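Local coordinates for glutamine synthetase (Streptomyces coelicolor, PDB 4BAX), which is a member of the glutamine synthetase family that forms a ten-subunit assembly, each chain combining a beta-grasp domain with a catalytic domain, at residues E15-L20 with Y267-D272; F111-E116 with L191-Q196; K25-A30 with A36-G41. All coordinates share one frame; numbering follows the deposited sequence.

Overall arrangement
The three contacts differ in place and chemistry. Interaction 2 is the buried one: a strand and a helix of the catalytic domain meet through apolar side chains. Interactions 1 and 3 are surface contacts, and both lie near a second subunit. Interaction 1 joins a loop of the beta-grasp domain to a turn of the catalytic domain with a few light touches. Interaction 3 stays within the beta-grasp domain and adds a cation-pi pair to its apolar packing. Strand 20-28 follows the loop of interaction 1 and supplies part of interaction 3. The centres of interactions 1 and 2 are about 17 Å apart, the centres of interactions 2 and 3 about 27 Å.

Interaction 1: residues E15-L20 with Y267-D272; sequences EPTAKL and YGAGID
Ala269 presents its methyl group to Pro16 and Thr17. It does so from the first corner of a type II beta turn, Gly268 to Ile271. Gly270 fills the second corner with a positive phi of 82°, the usual place for glycine in this turn. The turn belongs to the catalytic domain. Pro16 and Thr17 belong to the loop between strands 3-11 and 20-28 of the beta-grasp domain, so the contact bridges the two domains of one chain.

The apolar part is small. Pro16 CB lies 3.8 Å from Ala269 CB, and Pro16 CG is 4.1 Å from the same methyl. The CB and CG corner of the proline meets the alanine methyl. The peptide bond before Pro16 is cis. CA of Pro16 and CA of Ala269 are 6.3 Å apart, the nearest approach of the two backbones by CA.

No hydrogen bond or salt bridge links the two segments. Polar ties run to other parts of the protein instead. The carbonyl oxygen of Ala269 accepts a hydrogen bond from the side chain of Asn320, which ties the turn to a residue just before helix 323-341. On the loop side, the backbone N of Lys19 bonds to Asp12, and Lys19 NZ forms a salt bridge with Glu148 of the second subunit.

The remaining touch is between a polar atom and a methyl. Thr17 has its hydroxyl anti to the carbonyl carbon (chi1 -59°), and this turns the oxygen rather than CG2 to the alanine: Thr17 OG1 is 3.6 Å from Ala269 CB.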
ATOM      1  N   GLU A  15      -0.725 -27.542  30.167  1.00 38.32           N
ATOM      2  CA  GLU A  15      -2.088 -28.062  30.243  1.00 39.88           C
ATOM      3  C   GLU A  15      -3.032 -27.129  29.466  1.00 38.71           C
ATOM      4  O   GLU A  15      -2.851 -25.905  29.514  1.00 38.95           O
ATOM      5  CB  GLU A  15      -2.523 -28.131  31.709  1.00 41.84           C
ATOM      6  CG  GLU A  15      -1.772 -29.219  32.497  1.00 43.87           C
ATOM      7  CD  GLU A  15      -2.101 -29.231  33.996  1.00 45.73           C
ATOM      8  OE1 GLU A  15      -3.302 -29.190  34.350  1.00 46.31           O
ATOM      9  OE2 GLU A  15      -1.157 -29.292  34.822  1.00 46.34           O
ATOM     10  N   PRO A  16      -4.069 -27.695  28.790  1.00 37.26           N
ATOM     11  CA  PRO A  16      -4.432 -29.125  28.687  1.00 36.03           C
ATOM     12  C   PRO A  16      -3.537 -29.962  27.778  1.00 35.04           C
ATOM     13  O   PRO A  16      -3.495 -31.194  27.933  1.00 35.11           O
ATOM     14  CB  PRO A  16      -5.851 -29.091  28.094  1.00 35.87           C
ATOM     15  CG  PRO A  16      -6.127 -27.667  27.701  1.00 36.00           C
ATOM     16  CD  PRO A  16      -4.876 -26.867  27.872  1.00 36.49           C
ATOM     17  N   THR A  17      -2.903 -29.317  26.799  1.00 33.79           N
ATOM     18  CA  THR A  17      -2.076 -30.022  25.824  1.00 32.69           C
ATOM     19  C   THR A  17      -0.631 -29.592  25.965  1.00 32.76           C
ATOM     20  O   THR A  17      -0.312 -28.407  25.840  1.00 33.53           O
ATOM     21  CB  THR A  17      -2.556 -29.769  24.405  1.00 31.55           C
ATOM     22  OG1 THR A  17      -3.919 -30.207  24.299  1.00 31.23           O
ATOM     23  CG2 THR A  17      -1.725 -30.566  23.431  1.00 31.15           C
ATOM     24  N   ALA A  18       0.243 -30.580  26.141  1.00 31.85           N
ATOM     25  CA  ALA A  18       1.670 -30.351  26.305  1.00 30.58           C
ATOM     26  C   ALA A  18       2.330 -29.955  25.006  1.00 29.71           C
ATOM     27  O   ALA A  18       1.875 -30.336  23.925  1.00 28.89           O
ATOM     28  CB  ALA A  18       2.343 -31.573  26.907  1.00 30.22           C
ATOM     29  N   LYS A  19       3.445 -29.237  25.139  1.00 30.06           N
ATOM     30  CA  LYS A  19       4.156 -28.660  24.006  1.00 29.90           C
ATOM     31  C   LYS A  19       5.596 -29.150  23.894  1.00 28.80           C
ATOM     32  O   LYS A  19       6.237 -29.550  24.887  1.00 29.05           O
ATOM     33  CB  LYS A  19       4.156 -27.140  24.109  1.00 31.07           C
ATOM     34  CG  LYS A  19       2.789 -26.523  24.409  1.00 31.99           C
ATOM     35  CD  LYS A  19       2.917 -25.037  24.760  1.00 32.74           C
ATOM     36  CE  LYS A  19       3.786 -24.250  23.753  1.00 32.95           C
ATOM     37  NZ  LYS A  19       3.090 -23.883  22.476  1.00 32.87           N
ATOM     38  N   LEU A  20       6.080 -29.152  22.660  1.00 27.12           N
ATOM     39  CA  LEU A  20       7.465 -29.472  22.360  1.00 26.03           C
ATOM     40  C   LEU A  20       8.403 -28.334  22.776  1.00 25.86           C
ATOM     41  O   LEU A  20       8.049 -27.165  22.683  1.00 25.05           O
ATOM     42  CB  LEU A  20       7.650 -29.801  20.890  1.00 25.37           C
ATOM     43  CG  LEU A  20       7.037 -31.112  20.452  1.00 25.35           C
ATOM     44  CD1 LEU A  20       6.628 -30.984  18.998  1.00 24.75           C
ATOM     45  CD2 LEU A  20       8.035 -32.267  20.664  1.00 25.85           C
ATOM     46  N   TYR A 267      -8.015 -38.433  24.924  1.00 32.00           N
ATOM     47  CA  TYR A 267      -7.823 -38.459  23.481  1.00 31.36           C
ATOM     48  C   TYR A 267      -7.632 -37.073  22.880  1.00 31.11           C
ATOM     49  O   TYR A 267      -7.695 -36.904  21.660  1.00 31.03           O
ATOM     50  CB  TYR A 267      -8.998 -39.164  22.809  1.00 30.92           C
ATOM     51  CG  TYR A 267      -8.798 -40.640  22.566  1.00 30.83           C
ATOM     52  CD1 TYR A 267      -7.737 -41.337  23.136  1.00 30.89           C
ATOM     53  CD2 TYR A 267      -9.679 -41.342  21.759  1.00 30.86           C
ATOM     54  CE1 TYR A 267      -7.574 -42.708  22.903  1.00 30.90           C
ATOM     55  CE2 TYR A 267      -9.516 -42.698  21.507  1.00 30.80           C
ATOM     56  CZ  TYR A 267      -8.474 -43.379  22.079  1.00 30.84           C
ATOM     57  OH  TYR A 267      -8.362 -44.729  21.814  1.00 31.00           O
ATOM     58  N   GLY A 268      -7.404 -36.087  23.739  1.00 31.09           N
ATOM     59  CA  GLY A 268      -7.087 -34.762  23.265  1.00 31.33           C
ATOM     60  C   GLY A 268      -8.072 -33.725  23.735  1.00 31.98           C
ATOM     61  O   GLY A 268      -9.253 -34.004  23.936  1.00 32.11           O
ATOM     62  N   ALA A 269      -7.582 -32.501  23.873  1.00 32.56           N
ATOM     63  CA  ALA A 269      -8.392 -31.412  24.382  1.00 33.31           C
ATOM     64  C   ALA A 269      -9.371 -30.919  23.319  1.00 34.52           C
ATOM     65  O   ALA A 269      -9.014 -30.781  22.138  1.00 35.17           O
ATOM     66  CB  ALA A 269      -7.486 -30.272  24.866  1.00 32.86           C
ATOM     67  N   GLY A 270     -10.616 -30.690  23.717  1.00 34.83           N
ATOM     68  CA  GLY A 270     -11.595 -30.204  22.767  1.00 35.36           C
ATOM     69  C   GLY A 270     -12.213 -31.285  21.903  1.00 35.79           C
ATOM     70  O   GLY A 270     -12.779 -30.969  20.854  1.00 35.45           O
ATOM     71  N   ILE A 271     -12.171 -32.537  22.366  1.00 36.40           N
ATOM     72  CA  ILE A 271     -12.707 -33.667  21.598  1.00 37.38           C
ATOM     73  C   ILE A 271     -14.206 -33.564  21.305  1.00 38.54           C
ATOM     74  O   ILE A 271     -14.686 -33.993  20.246  1.00 38.29           O
ATOM     75  CB  ILE A 271     -12.356 -35.027  22.289  1.00 42.39           C
ATOM     76  CG1 ILE A 271     -12.616 -36.204  21.345  1.00 42.38           C
ATOM     77  CG2 ILE A 271     -13.160 -35.222  23.578  1.00 42.35           C
ATOM     78  CD1 ILE A 271     -11.666 -37.363  21.536  1.00 42.53           C
ATOM     79  N   ASP A 272     -14.925 -32.947  22.235  1.00 39.93           N
ATOM     80  CA  ASP A 272     -16.350 -32.688  22.094  1.00 41.16           C
ATOM     81  C   ASP A 272     -16.692 -31.750  20.930  1.00 40.86           C
ATOM     82  O   ASP A 272     -17.766 -31.859  20.324  1.00 41.16           O
ATOM     83  CB  ASP A 272     -16.953 -32.190  23.415  1.00 42.84           C
ATOM     84  CG  ASP A 272     -16.102 -31.110  24.073  1.00 44.13           C
ATOM     85  OD1 ASP A 272     -14.933 -30.949  23.660  1.00 44.28           O
ATOM     86  OD2 ASP A 272     -16.597 -30.409  24.990  1.00 44.72           O
TER

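Interaction 2: residues F111-E116 with L191-Q196; sequences FGIEQE and LEVSDQ
The amide nitrogen of Gln115 is gripped by two carbonyl oxygens. Gln115 NE2 donates to Glu116 O at 2.9 Å, with an N-H...O angle of 157°. The acceptor lies almost in the amide plane of Gln115, but the nitrogen is tilted from the carbonyl plane of Glu116. The second acceptor is Ala319 O, and Gln115 OE1 in turn takes a bond from Arg201, which ties the same strand to helix 190-210 further along. Both ends of the amide are thus occupied, which should fix its rotation.

The direct meeting of 111-116 and 191-196 lies further back along the strand and is apolar. Val193 sets CG1 between its backbone N and carbonyl carbon (chi1 82°) and CG2 anti to the N, so both branches reach Phe111. Val193 CG1 is 3.9 Å from Phe111 CB and 4.4 Å from Ile113 CD1, so one methyl serves two residues on the same side of the strand. The other methyl turns to the backbone: Val193 CG2 is 3.8 Å from Phe111 O. Phe111 touches the helix with its CB, while its ring swings away to meet Phe235 and the residues Leu330 and Val331 of helix 323-341. Leu188 of strand 180-188 also packs on Val193.

This is helix-on-sheet packing in the catalytic domain. Helix 190-210 follows strand 180-188, itself an antiparallel partner of strand 110-121. No hydrogen bond joins the two segments. Their direct hold is side-chain packing, with one methyl against a backbone carbonyl, while Asp195 pairs with Arg94 and Tyr324.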
ATOM      1  N   PHE A 111       1.431 -50.245  15.746  1.00 34.35           N
ATOM      2  CA  PHE A 111       0.560 -49.107  15.530  1.00 34.28           C
ATOM      3  C   PHE A 111       0.857 -48.368  14.243  1.00 34.23           C
ATOM      4  O   PHE A 111       2.014 -48.273  13.820  1.00 34.26           O
ATOM      5  CB  PHE A 111       0.675 -48.126  16.687  1.00 34.52           C
ATOM      6  CG  PHE A 111       0.063 -48.625  17.962  1.00 34.99           C
ATOM      7  CD1 PHE A 111       0.816 -49.360  18.864  1.00 35.45           C
ATOM      8  CD2 PHE A 111      -1.273 -48.384  18.249  1.00 35.14           C
ATOM      9  CE1 PHE A 111       0.250 -49.835  20.041  1.00 35.90           C
ATOM     10  CE2 PHE A 111      -1.843 -48.858  19.428  1.00 35.55           C
ATOM     11  CZ  PHE A 111      -1.079 -49.584  20.324  1.00 35.80           C
ATOM     12  N   GLY A 112      -0.206 -47.840  13.641  1.00 34.17           N
ATOM     13  CA  GLY A 112      -0.088 -46.855  12.590  1.00 33.96           C
ATOM     14  C   GLY A 112      -0.920 -45.644  12.972  1.00 33.79           C
ATOM     15  O   GLY A 112      -2.078 -45.774  13.399  1.00 33.76           O
ATOM     16  N   ILE A 113      -0.340 -44.456  12.821  1.00 33.42           N
ATOM     17  CA  ILE A 113      -1.073 -43.221  13.107  1.00 32.94           C
ATOM     18  C   ILE A 113      -1.184 -42.282  11.894  1.00 32.17           C
ATOM     19  O   ILE A 113      -0.186 -41.947  11.236  1.00 32.01           O
ATOM     20  CB  ILE A 113      -0.502 -42.490  14.371  1.00 21.53           C
ATOM     21  CG1 ILE A 113      -0.455 -43.485  15.553  1.00 20.47           C
ATOM     22  CG2 ILE A 113      -1.347 -41.274  14.743  1.00 21.85           C
ATOM     23  CD1 ILE A 113       0.249 -42.977  16.768  1.00 19.87           C
ATOM     24  N   GLU A 114      -2.421 -41.886  11.592  1.00 31.44           N
ATOM     25  CA  GLU A 114      -2.674 -40.981  10.484  1.00 30.74           C
ATOM     26  C   GLU A 114      -2.849 -39.584  11.095  1.00 30.31           C
ATOM     27  O   GLU A 114      -3.891 -39.242  11.664  1.00 30.27           O
ATOM     28  CB  GLU A 114      -3.932 -41.422   9.748  1.00 30.67           C
ATOM     29  CG  GLU A 114      -3.897 -42.921   9.353  1.00 45.72           C
ATOM     30  CD  GLU A 114      -5.167 -43.395   8.641  1.00 46.03           C
ATOM     31  OE1 GLU A 114      -6.200 -42.679   8.699  1.00 46.19           O
ATOM     32  OE2 GLU A 114      -5.129 -44.480   8.011  1.00 46.07           O
ATOM     33  N   GLN A 115      -1.811 -38.767  10.947  1.00 29.63           N
ATOM     34  CA  GLN A 115      -1.718 -37.525  11.686  1.00 28.81           C
ATOM     35  C   GLN A 115      -2.137 -36.350  10.852  1.00 30.07           C
ATOM     36  O   GLN A 115      -1.511 -36.013   9.846  1.00 30.62           O
ATOM     37  CB  GLN A 115      -0.280 -37.316  12.162  1.00 26.89           C
ATOM     38  CG  GLN A 115      -0.003 -35.920  12.709  1.00 25.47           C
ATOM     39  CD  GLN A 115      -0.534 -35.695  14.140  1.00 24.23           C
ATOM     40  OE1 GLN A 115      -0.008 -36.253  15.134  1.00 23.37           O
ATOM     41  NE2 GLN A 115      -1.561 -34.848  14.249  1.00 23.74           N
ATOM     42  N   GLU A 116      -3.216 -35.718  11.294  1.00 30.57           N
ATOM     43  CA  GLU A 116      -3.749 -34.587  10.571  1.00 30.73           C
ATOM     44  C   GLU A 116      -3.314 -33.258  11.194  1.00 29.51           C
ATOM     45  O   GLU A 116      -3.026 -33.175  12.396  1.00 29.04           O
ATOM     46  CB  GLU A 116      -5.281 -34.681  10.500  1.00 31.98           C
ATOM     47  CG  GLU A 116      -5.772 -35.907   9.710  1.00 33.35           C
ATOM     48  CD  GLU A 116      -7.299 -36.010   9.620  1.00 34.42           C
ATOM     49  OE1 GLU A 116      -8.001 -35.376  10.448  1.00 34.80           O
ATOM     50  OE2 GLU A 116      -7.793 -36.708   8.694  1.00 34.60           O
ATOM     51  N   LEU A 191       6.438 -47.694  21.433  1.00 35.23           N
ATOM     52  CA  LEU A 191       7.438 -46.690  21.770  1.00 35.36           C
ATOM     53  C   LEU A 191       8.064 -46.064  20.534  1.00 35.63           C
ATOM     54  O   LEU A 191       8.253 -44.846  20.470  1.00 35.10           O
ATOM     55  CB  LEU A 191       8.516 -47.264  22.703  1.00 35.25           C
ATOM     56  CG  LEU A 191       8.040 -47.533  24.135  1.00 35.07           C
ATOM     57  CD1 LEU A 191       8.942 -48.538  24.853  1.00 35.18           C
ATOM     58  CD2 LEU A 191       7.967 -46.221  24.920  1.00 34.85           C
ATOM     59  N   GLU A 192       8.354 -46.895  19.539  1.00 36.61           N
ATOM     60  CA  GLU A 192       8.971 -46.401  18.322  1.00 37.22           C
ATOM     61  C   GLU A 192       8.016 -45.474  17.532  1.00 35.49           C
ATOM     62  O   GLU A 192       8.421 -44.418  17.027  1.00 34.54           O
ATOM     63  CB  GLU A 192       9.497 -47.560  17.461  1.00 39.50           C
ATOM     64  CG  GLU A 192      10.447 -47.134  16.334  1.00 42.22           C
ATOM     65  CD  GLU A 192      11.823 -46.632  16.805  1.00 44.98           C
ATOM     66  OE1 GLU A 192      12.092 -46.621  18.031  1.00 46.31           O
ATOM     67  OE2 GLU A 192      12.627 -46.203  15.937  1.00 45.42           O
ATOM     68  N   VAL A 193       6.747 -45.851  17.452  1.00 34.87           N
ATOM     69  CA  VAL A 193       5.779 -45.024  16.745  1.00 34.64           C
ATOM     70  C   VAL A 193       5.537 -43.670  17.403  1.00 34.28           C
ATOM     71  O   VAL A 193       5.406 -42.647  16.716  1.00 33.95           O
ATOM     72  CB  VAL A 193       4.442 -45.773  16.499  1.00 29.81           C
ATOM     73  CG1 VAL A 193       3.529 -45.738  17.734  1.00 29.31           C
ATOM     74  CG2 VAL A 193       3.750 -45.226  15.253  1.00 29.79           C
ATOM     75  N   SER A 194       5.534 -43.676  18.736  1.00 33.92           N
ATOM     76  CA  SER A 194       5.279 -42.494  19.536  1.00 32.61           C
ATOM     77  C   SER A 194       6.432 -41.524  19.466  1.00 32.49           C
ATOM     78  O   SER A 194       6.229 -40.309  19.320  1.00 32.46           O
ATOM     79  CB  SER A 194       5.022 -42.896  20.994  1.00 31.77           C
ATOM     80  OG  SER A 194       3.757 -43.503  21.193  1.00 31.26           O
ATOM     81  N   ASP A 195       7.639 -42.076  19.537  1.00 32.25           N
ATOM     82  CA  ASP A 195       8.859 -41.293  19.466  1.00 31.86           C
ATOM     83  C   ASP A 195       8.975 -40.630  18.101  1.00 31.61           C
ATOM     84  O   ASP A 195       9.286 -39.432  18.024  1.00 32.08           O
ATOM     85  CB  ASP A 195      10.089 -42.167  19.728  1.00 32.02           C
ATOM     86  CG  ASP A 195      10.227 -42.554  21.200  1.00 32.68           C
ATOM     87  OD1 ASP A 195       9.627 -41.870  22.063  1.00 32.71           O
ATOM     88  OD2 ASP A 195      10.926 -43.551  21.505  1.00 33.17           O
ATOM     89  N   GLN A 196       8.705 -41.384  17.029  1.00 30.71           N
ATOM     90  CA  GLN A 196       8.861 -40.851  15.666  1.00 29.62           C
ATOM     91  C   GLN A 196       7.837 -39.748  15.352  1.00 28.88           C
ATOM     92  O   GLN A 196       8.186 -38.721  14.766  1.00 28.87           O
ATOM     93  CB  GLN A 196       8.786 -41.979  14.614  1.00 29.37           C
ATOM     94  CG  GLN A 196       9.912 -43.026  14.676  1.00 29.91           C
ATOM     95  CD  GLN A 196      10.074 -43.850  13.385  1.00 30.33           C
ATOM     96  OE1 GLN A 196       9.462 -43.547  12.361  1.00 30.55           O
ATOM     97  NE2 GLN A 196      10.933 -44.880  13.431  1.00 30.27           N
TER

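Interaction 3: residues K25-A30 with A36-G41; sequences KIITAA and ALPVWG
Lys25 carries CG anti to its backbone nitrogen (chi1 -174°), stays extended through the next two torsions, and bends only at the end (chi4 96°). Trp40 also has its CG anti to the backbone N. These torsions lay the lysine lengthwise over one face of the indole, the two side chains running past each other in opposite directions.

The lysine meets the ring along its length. Near the backbone, Lys25 CB is 3.5 Å from Trp40 CZ3. Further out, Lys25 CD makes a CH-pi contact 3.9 Å from the centroid of the six-membered ring of Trp40. The bend then places Lys25 NZ 3.2 Å from the centroid of the five-membered ring of Trp40, only 5° off its normal. This is a cation-pi interaction. The nearby NE1 of Trp40 is a donor like NZ, so no hydrogen bond forms between them.

The rest is apolar. Pro38 lies obliquely across the lysine, with Lys25 CE 3.7 Å from Pro38 CG. Ile27 adds its end methyl: Ile27 CD1 is 4.0 Å from Leu37 CD2, where the two side chains cross at about a right angle, and 4.1 Å from Pro38 CD.

Lys23 makes a second cation-pi contact with the indole, and Tyr8 meets it edge-to-face while bonding through its hydroxyl to Pro38 O. Ile26 points away from segment 36-41 and packs on Ile169 of the second subunit. Strands 20-28 and 40-43 are the outermost strands of the five-stranded beta-grasp sheet within this chain. The contact links these two edge strands through side chains, with strands 3-11, 75-82 and 56-66 lying between them in the sheet.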
ATOM      1  N   LYS A  25      22.805 -28.427  21.682  1.00 31.45           N
ATOM      2  CA  LYS A  25      24.005 -28.749  22.425  1.00 32.50           C
ATOM      3  C   LYS A  25      25.136 -28.977  21.416  1.00 32.62           C
ATOM      4  O   LYS A  25      24.958 -29.673  20.397  1.00 31.76           O
ATOM      5  CB  LYS A  25      23.771 -30.017  23.248  1.00 33.69           C
ATOM      6  CG  LYS A  25      24.883 -30.416  24.202  1.00 34.63           C
ATOM      7  CD  LYS A  25      24.330 -31.472  25.167  1.00 35.68           C
ATOM      8  CE  LYS A  25      25.278 -31.763  26.331  1.00 36.72           C
ATOM      9  NZ  LYS A  25      24.910 -30.954  27.552  1.00 36.99           N
ATOM     10  N   ILE A  26      26.295 -28.393  21.692  1.00 33.81           N
ATOM     11  CA  ILE A  26      27.446 -28.592  20.829  1.00 35.17           C
ATOM     12  C   ILE A  26      28.326 -29.644  21.438  1.00 37.70           C
ATOM     13  O   ILE A  26      28.823 -29.470  22.547  1.00 38.43           O
ATOM     14  CB  ILE A  26      28.251 -27.298  20.667  1.00 34.50           C
ATOM     15  CG1 ILE A  26      27.331 -26.163  20.170  1.00 34.12           C
ATOM     16  CG2 ILE A  26      29.433 -27.533  19.738  1.00 34.17           C
ATOM     17  CD1 ILE A  26      26.757 -26.388  18.770  1.00 33.68           C
ATOM     18  N   ILE A  27      28.543 -30.729  20.710  1.00 39.52           N
ATOM     19  CA  ILE A  27      29.254 -31.857  21.286  1.00 41.41           C
ATOM     20  C   ILE A  27      30.566 -32.090  20.556  1.00 43.61           C
ATOM     21  O   ILE A  27      30.596 -32.128  19.327  1.00 42.97           O
ATOM     22  CB  ILE A  27      28.391 -33.127  21.204  1.00 41.17           C
ATOM     23  CG1 ILE A  27      27.127 -32.924  22.040  1.00 41.36           C
ATOM     24  CG2 ILE A  27      29.184 -34.378  21.616  1.00 40.82           C
ATOM     25  CD1 ILE A  27      26.258 -34.131  22.116  1.00 41.73           C
ATOM     26  N   THR A  28      31.646 -32.255  21.309  1.00 46.72           N
ATOM     27  CA  THR A  28      32.944 -32.516  20.701  1.00 50.29           C
ATOM     28  C   THR A  28      33.411 -33.858  21.235  1.00 53.68           C
ATOM     29  O   THR A  28      34.158 -33.940  22.207  1.00 53.80           O
ATOM     30  CB  THR A  28      33.982 -31.437  21.055  1.00 50.87           C
ATOM     31  OG1 THR A  28      33.434 -30.134  20.808  1.00 50.87           O
ATOM     32  CG2 THR A  28      35.245 -31.618  20.217  1.00 51.20           C
ATOM     33  N   ALA A  29      32.968 -34.916  20.575  1.00 57.17           N
ATOM     34  CA  ALA A  29      33.260 -36.257  21.025  1.00 61.08           C
ATOM     35  C   ALA A  29      33.076 -37.206  19.842  1.00 64.88           C
ATOM     36  O   ALA A  29      32.690 -36.782  18.746  1.00 64.47           O
ATOM     37  CB  ALA A  29      32.329 -36.635  22.167  1.00 60.97           C
ATOM     38  N   ALA A  30      33.390 -38.480  20.062  1.00 68.85           N
ATOM     39  CA  ALA A  30      33.236 -39.496  19.029  1.00 72.37           C
ATOM     40  C   ALA A  30      31.808 -40.046  19.047  1.00 75.23           C
ATOM     41  O   ALA A  30      31.315 -40.475  20.098  1.00 75.58           O
ATOM     42  CB  ALA A  30      34.244 -40.630  19.254  1.00 72.81           C
ATOM     43  N   ALA A  36      26.095 -42.923  24.278  1.00 60.08           N
ATOM     44  CA  ALA A  36      27.200 -41.985  24.431  1.00 56.89           C
ATOM     45  C   ALA A  36      26.685 -40.555  24.567  1.00 53.46           C
ATOM     46  O   ALA A  36      27.445 -39.635  24.913  1.00 53.54           O
ATOM     47  CB  ALA A  36      28.161 -42.094  23.249  1.00 56.73           C
ATOM     48  N   LEU A  37      25.379 -40.370  24.374  1.00 49.70           N
ATOM     49  CA  LEU A  37      24.845 -39.023  24.461  1.00 45.67           C
ATOM     50  C   LEU A  37      24.605 -38.611  25.886  1.00 43.56           C
ATOM     51  O   LEU A  37      23.928 -39.312  26.639  1.00 43.26           O
ATOM     52  CB  LEU A  37      23.551 -38.900  23.665  1.00 43.80           C
ATOM     53  CG  LEU A  37      23.726 -38.983  22.156  1.00 42.32           C
ATOM     54  CD1 LEU A  37      22.372 -39.155  21.518  1.00 41.78           C
ATOM     55  CD2 LEU A  37      24.423 -37.709  21.652  1.00 41.77           C
ATOM     56  N   PRO A  38      25.145 -37.449  26.250  1.00 42.27           N
ATOM     57  CA  PRO A  38      25.035 -36.975  27.629  1.00 42.19           C
ATOM     58  C   PRO A  38      23.575 -36.666  27.992  1.00 42.17           C
ATOM     59  O   PRO A  38      22.810 -36.183  27.145  1.00 41.68           O
ATOM     60  CB  PRO A  38      25.883 -35.688  27.637  1.00 41.93           C
ATOM     61  CG  PRO A  38      26.106 -35.328  26.196  1.00 41.57           C
ATOM     62  CD  PRO A  38      26.032 -36.614  25.421  1.00 41.54           C
ATOM     63  N   VAL A  39      23.209 -36.939  29.245  1.00 42.52           N
ATOM     64  CA  VAL A  39      21.943 -36.458  29.786  1.00 42.51           C
ATOM     65  C   VAL A  39      22.128 -34.992  30.049  1.00 42.56           C
ATOM     66  O   VAL A  39      23.264 -34.528  30.183  1.00 42.52           O
ATOM     67  CB  VAL A  39      21.481 -37.210  31.061  1.00 20.48           C
ATOM     68  CG1 VAL A  39      21.716 -38.712  30.928  1.00 20.70           C
ATOM     69  CG2 VAL A  39      22.171 -36.641  32.303  1.00 20.05           C
ATOM     70  N   TRP A  40      21.023 -34.258  30.060  1.00 42.66           N
ATOM     71  CA  TRP A  40      21.093 -32.816  30.183  1.00 43.08           C
ATOM     72  C   TRP A  40      19.993 -32.303  31.110  1.00 44.32           C
ATOM     73  O   TRP A  40      19.213 -33.069  31.659  1.00 44.08           O
ATOM     74  CB  TRP A  40      20.969 -32.182  28.798  1.00 42.29           C
ATOM     75  CG  TRP A  40      21.603 -30.842  28.664  1.00 41.64           C
ATOM     76  CD1 TRP A  40      22.349 -30.180  29.604  1.00 41.41           C
ATOM     77  CD2 TRP A  40      21.573 -29.998  27.508  1.00 40.92           C
ATOM     78  NE1 TRP A  40      22.773 -28.968  29.104  1.00 41.09           N
ATOM     79  CE2 TRP A  40      22.311 -28.834  27.819  1.00 40.93           C
ATOM     80  CE3 TRP A  40      20.992 -30.111  26.245  1.00 40.22           C
ATOM     81  CZ2 TRP A  40      22.479 -27.791  26.906  1.00 40.50           C
ATOM     82  CZ3 TRP A  40      21.154 -29.068  25.349  1.00 40.03           C
ATOM     83  CH2 TRP A  40      21.893 -27.927  25.681  1.00 40.02           C
ATOM     84  N   GLY A  41      19.908 -30.997  31.262  1.00 46.19           N
ATOM     85  CA  GLY A  41      18.923 -30.445  32.158  1.00 48.32           C
ATOM     86  C   GLY A  41      18.400 -29.134  31.623  1.00 50.11           C
ATOM     87  O   GLY A  41      18.928 -28.593  30.645  1.00 50.46           O
TER